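Local coordinates for protein endonuclease V (Homo sapiens, PDB 6OZE) that probably cleaves inosine-containing RNA near the inosine as a metal-dependent endoribonuclease of the RNase H-like clan, at residues 62-67 with 213-218; 145-150 with 226-231. The protein carries 4 engineered substitutions. All blocks are in the same frame, centred on the assembly; numbering follows the deposited sequence. Where two conformers were deposited one is given.

In the fold
Both contacts belong to one RNase H-like fold with a central mixed sheet. Contact 1 sets the turn after strand 54-63 against helix 209-218. Contact 2 sets the end of strand 142-146 and the residue after it against the start of helix 226-242. Along the chain the segments alternate: 62-67, 145-150, 213-218, 226-231. The centres lie about 13 Å apart, and the contacts meet. L62 and L67 of contact 1 pack on E226, and T216 packs on V145. The two helices follow each other in the chain and both reach the one sheet, so late parts of the chain pack on its early and middle strands.

Contact 1: 62-67 with 213-218; sequences LSFPEL and VRLTSA. Engineered in segment 213-218: S217 (natural residue Cys), A218 (natural residue Cys). With NA (sodium ion), chain G.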
loop_
_atom_site.group_PDB
_atom_site.type_symbol
_atom_site.label_atom_id
_atom_site.label_comp_id
_atom_site.label_asym_id
_atom_site.label_seq_id
_atom_site.Cartn_x
_atom_site.Cartn_y
_atom_site.Cartn_z
ATOM N N LEU A 62 11.070 -6.697 -6.110
ATOM C CA LEU A 62 12.357 -6.074 -6.362
ATOM C C LEU A 62 13.387 -6.580 -5.358
ATOM O O LEU A 62 13.068 -6.880 -4.203
ATOM C CB LEU A 62 12.271 -4.540 -6.228
ATOM C CG LEU A 62 11.665 -3.737 -7.378
ATOM C CD1 LEU A 62 10.215 -4.095 -7.666
ATOM C CD2 LEU A 62 11.799 -2.243 -7.075
ATOM N N SER A 63 14.625 -6.681 -5.807
ATOM C CA SER A 63 15.707 -6.953 -4.880
ATOM C C SER A 63 15.900 -5.758 -3.956
ATOM O O SER A 63 15.540 -4.627 -4.286
ATOM C CB SER A 63 16.983 -7.226 -5.657
ATOM O OG SER A 63 17.321 -6.128 -6.489
ATOM N N PHE A 64 16.448 -6.022 -2.779
ATOM C CA PHE A 64 16.735 -4.956 -1.837
ATOM C C PHE A 64 18.141 -5.159 -1.300
ATOM O O PHE A 64 18.490 -6.272 -0.902
ATOM C CB PHE A 64 15.745 -4.991 -0.660
ATOM C CG PHE A 64 15.923 -3.838 0.287
ATOM C CD1 PHE A 64 16.798 -3.932 1.358
ATOM C CD2 PHE A 64 15.243 -2.656 0.077
ATOM C CE1 PHE A 64 16.983 -2.854 2.215
ATOM C CE2 PHE A 64 15.427 -1.567 0.941
ATOM C CZ PHE A 64 16.296 -1.684 2.009
ATOM N N PRO A 65 18.959 -4.094 -1.225
ATOM C CA PRO A 65 18.621 -2.688 -1.481
ATOM C C PRO A 65 18.787 -2.213 -2.927
ATOM O O PRO A 65 18.622 -1.015 -3.198
ATOM C CB PRO A 65 19.625 -1.951 -0.590
ATOM C CG PRO A 65 20.815 -2.827 -0.622
ATOM C CD PRO A 65 20.282 -4.230 -0.593
ATOM N N GLU A 66 19.115 -3.121 -3.846
ATOM C CA GLU A 66 19.405 -2.706 -5.217
ATOM C C GLU A 66 18.175 -2.179 -5.952
ATOM O O GLU A 66 18.321 -1.400 -6.904
ATOM C CB GLU A 66 20.011 -3.867 -6.004
ATOM C CG GLU A 66 21.359 -4.337 -5.475
ATOM C CD GLU A 66 21.243 -5.422 -4.414
ATOM O OE1 GLU A 66 20.108 -5.752 -3.996
ATOM O OE2 GLU A 66 22.302 -5.949 -4.000
ATOM N N LEU A 67 16.976 -2.622 -5.565
ATOM C CA LEU A 67 15.719 -2.179 -6.179
ATOM C C LEU A 67 15.639 -2.530 -7.666
ATOM O O LEU A 67 15.189 -1.727 -8.490
ATOM C CB LEU A 67 15.437 -0.694 -5.918
ATOM C CG LEU A 67 15.381 -0.305 -4.437
ATOM C CD1 LEU A 67 15.225 1.214 -4.317
ATOM C CD2 LEU A 67 14.239 -1.037 -3.732
ATOM N N VAL A 213 7.946 3.590 7.704
ATOM C CA VAL A 213 8.342 4.863 7.112
ATOM C C VAL A 213 9.788 4.803 6.649
ATOM O O VAL A 213 10.132 5.293 5.566
ATOM C CB VAL A 213 8.073 6.009 8.102
ATOM C CG1 VAL A 213 8.690 7.321 7.609
ATOM C CG2 VAL A 213 6.591 6.158 8.297
ATOM N N ARG A 214 10.659 4.204 7.463
ATOM C CA ARG A 214 12.058 4.079 7.074
ATOM C C ARG A 214 12.216 3.192 5.845
ATOM O O ARG A 214 13.025 3.493 4.959
ATOM C CB ARG A 214 12.877 3.548 8.241
ATOM C CG ARG A 214 12.907 4.505 9.419
ATOM C CD ARG A 214 14.097 4.245 10.322
ATOM N NE ARG A 214 14.280 2.822 10.601
ATOM C CZ ARG A 214 15.202 2.060 10.024
ATOM N NH1 ARG A 214 15.288 0.775 10.344
ATOM N NH2 ARG A 214 16.033 2.582 9.128
ATOM N N LEU A 215 11.467 2.091 5.777
ATOM C CA LEU A 215 11.549 1.226 4.605
ATOM C C LEU A 215 11.080 1.961 3.358
ATOM O O LEU A 215 11.691 1.842 2.287
ATOM C CB LEU A 215 10.671 -0.019 4.802
ATOM C CG LEU A 215 10.599 -0.958 3.599
ATOM C CD1 LEU A 215 11.983 -1.481 3.258
ATOM C CD2 LEU A 215 9.629 -2.108 3.896
ATOM N N THR A 216 9.983 2.712 3.469
ATOM C CA THR A 216 9.500 3.455 2.309
ATOM C C THR A 216 10.554 4.443 1.822
ATOM O O THR A 216 10.786 4.576 0.613
ATOM C CB THR A 216 8.198 4.169 2.674
ATOM O OG1 THR A 216 7.242 3.190 3.100
ATOM C CG2 THR A 216 7.623 4.876 1.450
ATOM N N SER A 217 11.196 5.154 2.751
ATOM C CA SER A 217 12.286 6.044 2.357
ATOM C C SER A 217 13.400 5.276 1.655
ATOM O O SER A 217 13.914 5.722 0.618
ATOM C CB SER A 217 12.831 6.804 3.572
ATOM O OG SER A 217 13.634 7.893 3.155
ATOM N N ALA A 218 13.781 4.116 2.198
ATOM C CA ALA A 218 14.872 3.338 1.627
ATOM C C ALA A 218 14.541 2.839 0.227
ATOM O O ALA A 218 15.452 2.633 -0.591
ATOM C CB ALA A 218 15.195 2.164 2.550
HETATM NA NA NA G . 19.470 -7.168 1.466
HETATM O O HOH W 1 17.845 1.250 -1.601
HETATM O O HOH W 2 21.713 -7.299 0.216
HETATM O O HOH W 3 19.393 -5.390 3.245
HETATM O O HOH W 4 20.585 -8.061 3.866
#
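F64 faces two ways: its ring packs on helix 209-218, while its backbone carbonyl binds a sodium ion and a cis peptide bond links it to P65. The ring rim does the touching. CZ of F64 lies 4.0 Å from CB of A218, which sits near the ring plane at the edge. A218 is engineered; the natural residue is Cys. CD1 of L215 approaches the same end of the ring obliquely, 4.2 Å from CE2 of F64. CG of F64 is anti to the backbone N (chi1 -175°), which sends the ring out to the helix. P65 CB lies over one ring face, offset toward the rim, 3.9 Å above the plane.

Segment 62-67 holds the end of strand 54-63 and most of the turn to the antiparallel strand 69-78 of the RNase H-like sheet. The turn is closed by L67 N bonding to S63 O at 2.8 Å. Beyond it, L67 CD1 packs 4.0 Å from A218 O. Water 1 adds a polar bridge, donating to both P65 O and A218 O.

With an alanine in place of F64, L215 CD1 and the methyl of A218 would probably lose their partner and a gap would open between turn and helix.

The sodium lies 2.7 Å from F64 O. Three waters, L37 O and Q38 OE1 complete its shell.

Contact 2: 145-150 with 226-231; sequences VAKKLL and EPVRQA
In the modelled conformer E226 OE2 is gripped by two side chains of its own helix, Q230 and R229. Q230 NE2 donates at 3.3 Å, on the syn side of OE2 and 28° out of the carboxylate plane. R229 NH1 donates to OE2 as well, as part of a salt bridge. E226 and R229 each have a second conformer, so these bonds are less certain.

The contact between the segments is slight, all of it through V228: one apolar pair and one amine against a methyl. CG2 of V228 lies 4.4 Å from CB of V145, and its CG1 lies 4.4 Å from NZ of K147. V228 has a second conformer, so the placing of these methyls is not certain. The K147 chain leaves with CG anti to the carbonyl carbon (chi1 -62°) and then runs almost straight, which brings the amine beside V228. The amine itself forms a salt bridge with D118 OD2.

In the RNase H-like sheet, strand 142-146 lies between strands 115-118 and 199-205. V145 bonds through its backbone to V117 and G119. Helix 226-242 packs against the sheet here: V228 touches L116 and D118, P227 touches L116 and L62, and A231 reaches V60 on strand 54-63.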
loop_
_atom_site.group_PDB
_atom_site.type_symbol
_atom_site.label_atom_id
_atom_site.label_comp_id
_atom_site.label_asym_id
_atom_site.label_seq_id
_atom_site.Cartn_x
_atom_site.Cartn_y
_atom_site.Cartn_z
ATOM N N VAL A 145 1.078 2.792 1.314
ATOM C CA VAL A 145 1.730 3.972 0.753
ATOM C C VAL A 145 0.673 4.707 -0.052
ATOM O O VAL A 145 0.292 4.259 -1.142
ATOM C CB VAL A 145 2.922 3.599 -0.143
ATOM C CG1 VAL A 145 3.585 4.855 -0.721
ATOM C CG2 VAL A 145 3.910 2.726 0.621
ATOM N N ALA A 146 0.199 5.831 0.469
ATOM C CA ALA A 146 -0.841 6.607 -0.180
ATOM C C ALA A 146 -0.274 7.918 -0.704
ATOM O O ALA A 146 0.603 8.535 -0.085
ATOM C CB ALA A 146 -2.024 6.865 0.755
ATOM N N LYS A 147 -0.776 8.336 -1.856
ATOM C CA LYS A 147 -0.345 9.565 -2.502
ATOM C C LYS A 147 -1.171 10.773 -2.085
ATOM O O LYS A 147 -0.766 11.907 -2.368
ATOM C CB LYS A 147 -0.361 9.381 -4.026
ATOM C CG LYS A 147 0.602 8.284 -4.491
ATOM C CD LYS A 147 0.196 7.627 -5.806
ATOM C CE LYS A 147 1.102 6.432 -6.110
ATOM N NZ LYS A 147 0.641 5.633 -7.281
ATOM N N LYS A 148 -2.295 10.565 -1.400
ATOM C CA LYS A 148 -3.108 11.659 -0.888
ATOM C C LYS A 148 -3.622 11.312 0.503
ATOM O O LYS A 148 -3.722 10.143 0.884
ATOM C CB LYS A 148 -4.275 12.009 -1.825
ATOM C CG LYS A 148 -5.250 10.879 -2.077
ATOM C CD LYS A 148 -6.405 11.352 -2.955
ATOM C CE LYS A 148 -7.181 10.183 -3.549
ATOM N NZ LYS A 148 -7.758 9.290 -2.504
ATOM N N LEU A 149 -3.957 12.356 1.259
ATOM C CA LEU A 149 -4.381 12.207 2.646
ATOM C C LEU A 149 -5.858 11.831 2.721
ATOM O O LEU A 149 -6.723 12.582 2.257
ATOM C CB LEU A 149 -4.129 13.511 3.400
ATOM C CG LEU A 149 -4.557 13.484 4.866
ATOM C CD1 LEU A 149 -3.741 12.444 5.623
ATOM C CD2 LEU A 149 -4.407 14.867 5.496
ATOM N N LEU A 150 -6.148 10.679 3.320
ATOM C CA LEU A 150 -7.522 10.281 3.601
ATOM C C LEU A 150 -7.980 10.996 4.867
ATOM O O LEU A 150 -7.379 10.824 5.932
ATOM C CB LEU A 150 -7.586 8.771 3.812
ATOM C CG LEU A 150 -8.440 7.898 2.890
ATOM C CD1 LEU A 150 -8.573 6.493 3.477
ATOM C CD2 LEU A 150 -9.803 8.520 2.640
ATOM N N GLU A 226 10.017 2.684 -5.339
ATOM C CA GLU A 226 10.253 1.835 -6.508
ATOM C C GLU A 226 9.294 0.663 -6.644
ATOM O O GLU A 226 8.784 0.450 -7.755
ATOM C CB GLU A 226 11.722 1.395 -6.551
ATOM C CG GLU A 226 12.632 2.366 -7.294
ATOM C CD GLU A 226 12.108 2.688 -8.693
ATOM O OE1 GLU A 226 11.340 3.662 -8.829
ATOM O OE2 GLU A 226 12.449 1.960 -9.657
ATOM N N PRO A 227 9.002 -0.123 -5.601
ATOM C CA PRO A 227 8.077 -1.264 -5.806
ATOM C C PRO A 227 6.689 -0.816 -6.227
ATOM O O PRO A 227 6.069 -1.460 -7.093
ATOM C CB PRO A 227 8.092 -1.985 -4.448
ATOM C CG PRO A 227 9.453 -1.575 -3.817
ATOM C CD PRO A 227 9.573 -0.124 -4.232
ATOM N N VAL A 228 6.190 0.278 -5.663
ATOM C CA VAL A 228 4.889 0.836 -6.041
ATOM C C VAL A 228 4.944 1.411 -7.450
ATOM O O VAL A 228 4.039 1.206 -8.280
ATOM C CB VAL A 228 4.507 1.921 -5.014
ATOM C CG1 VAL A 228 3.231 2.639 -5.412
ATOM C CG2 VAL A 228 4.395 1.326 -3.613
ATOM N N ARG A 229 6.023 2.131 -7.749
ATOM C CA ARG A 229 6.167 2.769 -9.056
ATOM C C ARG A 229 6.245 1.731 -10.164
ATOM O O ARG A 229 5.621 1.894 -11.218
ATOM C CB ARG A 229 7.429 3.640 -9.057
ATOM C CG ARG A 229 7.469 4.690 -10.163
ATOM C CD ARG A 229 8.724 5.533 -10.120
ATOM N NE ARG A 229 9.922 4.801 -10.522
ATOM C CZ ARG A 229 10.365 4.705 -11.773
ATOM N NH1 ARG A 229 11.472 4.023 -12.029
ATOM N NH2 ARG A 229 9.702 5.278 -12.775
ATOM N N GLN A 230 7.005 0.652 -9.941
ATOM C CA GLN A 230 7.114 -0.387 -10.967
ATOM C C GLN A 230 5.797 -1.125 -11.148
ATOM O O GLN A 230 5.459 -1.507 -12.271
ATOM C CB GLN A 230 8.268 -1.340 -10.647
ATOM C CG GLN A 230 9.652 -0.682 -10.745
ATOM C CD GLN A 230 10.011 -0.267 -12.151
ATOM O OE1 GLN A 230 9.557 -0.872 -13.126
ATOM N NE2 GLN A 230 10.828 0.768 -12.270
ATOM N N ALA A 231 5.029 -1.326 -10.072
ATOM C CA ALA A 231 3.738 -1.992 -10.244
ATOM C C ALA A 231 2.777 -1.097 -11.016
ATOM O O ALA A 231 2.011 -1.592 -11.855
ATOM C CB ALA A 231 3.167 -2.412 -8.887
#